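Local coordinates for cell shape-determining protein MreC (Listeria monocytogenes, PDB 2J5U) that probably takes part in forming and maintaining the shape of the bacterial cell, assembling from dimers into a larger homooligomer, at residues A102-S107 / T223-S228. Sequence-based numbering, arbitrary orientation.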
ATOM      1  N   ALA A 102      70.769  -7.599 -19.066  1.00 50.02           N
ATOM      2  CA  ALA A 102      71.264  -8.525 -18.055  1.00 49.57           C
ATOM      3  C   ALA A 102      71.779  -9.802 -18.708  1.00 50.01           C
ATOM      4  O   ALA A 102      71.261 -10.235 -19.738  1.00 49.48           O
ATOM      5  CB  ALA A 102      70.157  -8.857 -17.084  1.00 48.69           C
ATOM      6  N   VAL A 103      72.811 -10.397 -18.124  1.00 49.55           N
ATOM      7  CA  VAL A 103      73.350 -11.634 -18.659  1.00 49.09           C
ATOM      8  C   VAL A 103      73.308 -12.633 -17.531  1.00 50.19           C
ATOM      9  O   VAL A 103      73.774 -12.348 -16.424  1.00 49.07           O
ATOM     10  CB  VAL A 103      74.798 -11.489 -19.132  1.00 50.47           C
ATOM     11  CG1 VAL A 103      75.278 -12.819 -19.684  1.00 50.05           C
ATOM     12  CG2 VAL A 103      74.905 -10.402 -20.197  1.00 47.55           C
ATOM     13  N   THR A 104      72.755 -13.808 -17.817  1.00 51.90           N
ATOM     14  CA  THR A 104      72.606 -14.850 -16.805  1.00 53.96           C
ATOM     15  C   THR A 104      72.955 -16.258 -17.265  1.00 53.18           C
ATOM     16  O   THR A 104      73.274 -16.498 -18.430  1.00 53.06           O
ATOM     17  CB  THR A 104      71.151 -14.930 -16.322  1.00 54.12           C
ATOM     18  OG1 THR A 104      70.310 -15.222 -17.442  1.00 53.46           O
ATOM     19  CG2 THR A 104      70.711 -13.624 -15.703  1.00 56.51           C
ATOM     20  N   THR A 105      72.866 -17.176 -16.310  1.00 53.82           N
ATOM     21  CA  THR A 105      73.087 -18.599 -16.524  1.00 56.26           C
ATOM     22  C   THR A 105      71.963 -19.223 -15.706  1.00 59.75           C
ATOM     23  O   THR A 105      71.291 -18.532 -14.937  1.00 60.57           O
ATOM     24  CB  THR A 105      74.430 -19.109 -15.941  1.00 52.81           C
ATOM     25  OG1 THR A 105      74.393 -19.037 -14.511  1.00 51.08           O
ATOM     26  CG2 THR A 105      75.584 -18.295 -16.461  1.00 51.23           C
ATOM     27  N   PRO A 106      71.737 -20.533 -15.865  1.00 61.81           N
ATOM     28  CA  PRO A 106      70.680 -21.220 -15.117  1.00 61.55           C
ATOM     29  C   PRO A 106      70.704 -20.983 -13.600  1.00 62.07           C
ATOM     30  O   PRO A 106      69.663 -20.747 -12.987  1.00 63.50           O
ATOM     31  CB  PRO A 106      70.918 -22.675 -15.482  1.00 61.51           C
ATOM     32  CG  PRO A 106      71.337 -22.556 -16.930  1.00 61.50           C
ATOM     33  CD  PRO A 106      72.323 -21.419 -16.890  1.00 61.12           C
ATOM     34  N   SER A 107      71.882 -21.035 -12.994  1.00 61.06           N
ATOM     35  CA  SER A 107      71.977 -20.842 -11.556  1.00 60.62           C
ATOM     36  C   SER A 107      72.078 -19.395 -11.071  1.00 60.19           C
ATOM     37  O   SER A 107      72.364 -19.161  -9.895  1.00 60.60           O
ATOM     38  CB  SER A 107      73.146 -21.666 -10.999  1.00 62.62           C
ATOM     39  OG  SER A 107      74.121 -21.928 -11.995  1.00 66.35           O
ATOM     40  N   THR A 223      73.148 -16.456 -21.104  1.00 53.98           N
ATOM     41  CA  THR A 223      71.920 -15.904 -21.689  1.00 54.36           C
ATOM     42  C   THR A 223      71.690 -14.401 -21.473  1.00 52.24           C
ATOM     43  O   THR A 223      71.667 -13.909 -20.338  1.00 52.05           O
ATOM     44  CB  THR A 223      70.681 -16.660 -21.174  1.00 54.82           C
ATOM     45  OG1 THR A 223      70.859 -18.056 -21.417  1.00 58.36           O
ATOM     46  CG2 THR A 223      69.433 -16.209 -21.907  1.00 54.53           C
ATOM     47  N   VAL A 224      71.507 -13.683 -22.574  1.00 50.89           N
ATOM     48  CA  VAL A 224      71.275 -12.243 -22.519  1.00 51.32           C
ATOM     49  C   VAL A 224      69.767 -11.970 -22.529  1.00 52.62           C
ATOM     50  O   VAL A 224      69.054 -12.406 -23.425  1.00 52.66           O
ATOM     51  CB  VAL A 224      71.935 -11.527 -23.725  1.00 49.37           C
ATOM     52  CG1 VAL A 224      71.731 -10.031 -23.627  1.00 49.95           C
ATOM     53  CG2 VAL A 224      73.403 -11.832 -23.768  1.00 48.05           C
ATOM     54  N   LEU A 225      69.293 -11.242 -21.523  1.00 54.39           N
ATOM     55  CA  LEU A 225      67.876 -10.914 -21.393  1.00 53.87           C
ATOM     56  C   LEU A 225      67.475  -9.514 -21.849  1.00 53.79           C
ATOM     57  O   LEU A 225      67.983  -8.523 -21.347  1.00 53.71           O
ATOM     58  CB  LEU A 225      67.435 -11.072 -19.933  1.00 51.93           C
ATOM     59  CG  LEU A 225      67.923 -12.323 -19.204  1.00 53.26           C
ATOM     60  CD1 LEU A 225      67.368 -12.339 -17.793  1.00 51.70           C
ATOM     61  CD2 LEU A 225      67.501 -13.561 -19.979  1.00 51.24           C
ATOM     62  N   LYS A 226      66.556  -9.438 -22.800  1.00 55.99           N
ATOM     63  CA  LYS A 226      66.052  -8.148 -23.247  1.00 58.17           C
ATOM     64  C   LYS A 226      64.906  -7.871 -22.271  1.00 57.81           C
ATOM     65  O   LYS A 226      64.051  -8.726 -22.064  1.00 58.67           O
ATOM     66  CB  LYS A 226      65.513  -8.245 -24.675  1.00 60.45           C
ATOM     67  CG  LYS A 226      64.773  -7.002 -25.159  1.00 64.17           C
ATOM     68  CD  LYS A 226      64.109  -7.250 -26.507  1.00 69.36           C
ATOM     69  CE  LYS A 226      63.300  -6.037 -26.966  1.00 75.32           C
ATOM     70  NZ  LYS A 226      62.628  -6.262 -28.293  1.00 78.16           N
ATOM     71  N   ARG A 227      64.891  -6.702 -21.645  1.00 57.27           N
ATOM     72  CA  ARG A 227      63.820  -6.382 -20.696  1.00 55.91           C
ATOM     73  C   ARG A 227      62.585  -5.925 -21.458  1.00 56.03           C
ATOM     74  O   ARG A 227      62.692  -5.108 -22.373  1.00 54.31           O
ATOM     75  CB  ARG A 227      64.280  -5.287 -19.724  1.00 53.96           C
ATOM     76  CG  ARG A 227      63.166  -4.556 -19.010  1.00 52.45           C
ATOM     77  CD  ARG A 227      63.743  -3.618 -17.983  1.00 53.71           C
ATOM     78  NE  ARG A 227      62.816  -2.557 -17.610  1.00 52.18           N
ATOM     79  CZ  ARG A 227      62.727  -2.053 -16.385  1.00 53.13           C
ATOM     80  NH1 ARG A 227      61.864  -1.081 -16.121  1.00 55.15           N
ATOM     81  NH2 ARG A 227      63.491  -2.536 -15.415  1.00 52.32           N
ATOM     82  N   SER A 228      61.420  -6.453 -21.093  1.00 57.46           N
ATOM     83  CA  SER A 228      60.179  -6.081 -21.779  1.00 58.87           C
ATOM     84  C   SER A 228      59.614  -4.781 -21.250  1.00 58.66           C
ATOM     85  O   SER A 228      59.203  -3.921 -22.014  1.00 58.09           O
ATOM     86  CB  SER A 228      59.116  -7.169 -21.627  1.00 58.78           C
ATOM     87  OG  SER A 228      59.529  -8.372 -22.234  1.00 61.94           O
TER
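Strands 102-105 and 221-227 pair antiparallel in one of the two six-stranded β-barrels of MreC, within the family's barrel core. Thr104 and Thr223 form a hydrogen-bonded pair: Thr104 N donates to Thr223 O at 2.7 Å, and Thr223 N returns a bond to Thr104 O, also at 2.7 Å. Two residues further on, Leu225 N reaches Ala102 O at 2.8 Å, almost straight at 172°. Val103 and Val224 make the non-hydrogen-bonded pair between these bonds, and their CG2 methyls meet at 4.1 Å; β-branched valine suits an extended strand and offers a methyl to its partner. On the other face, with Ala102, Thr223 and Leu225, the hydroxyl of Thr104 sits between its own backbone N and carbonyl carbon (chi1 60°), which turns OG1 toward Thr223 O for a weak bond of 3.5 Å. Thr104 CG2 lies 4.1 Å from Leu225 CD1, the two side chains crossing at about a right angle, so threonine serves both a polar and an apolar neighbour. Ala102, small and buried, packs on Phe185 from a loop. Strand 108-116 flanks 102-105 through backbone bonds of Val103, while 221-227 continues to strand 68-77 through Val224 and Leu71, carrying the sheet around the barrel.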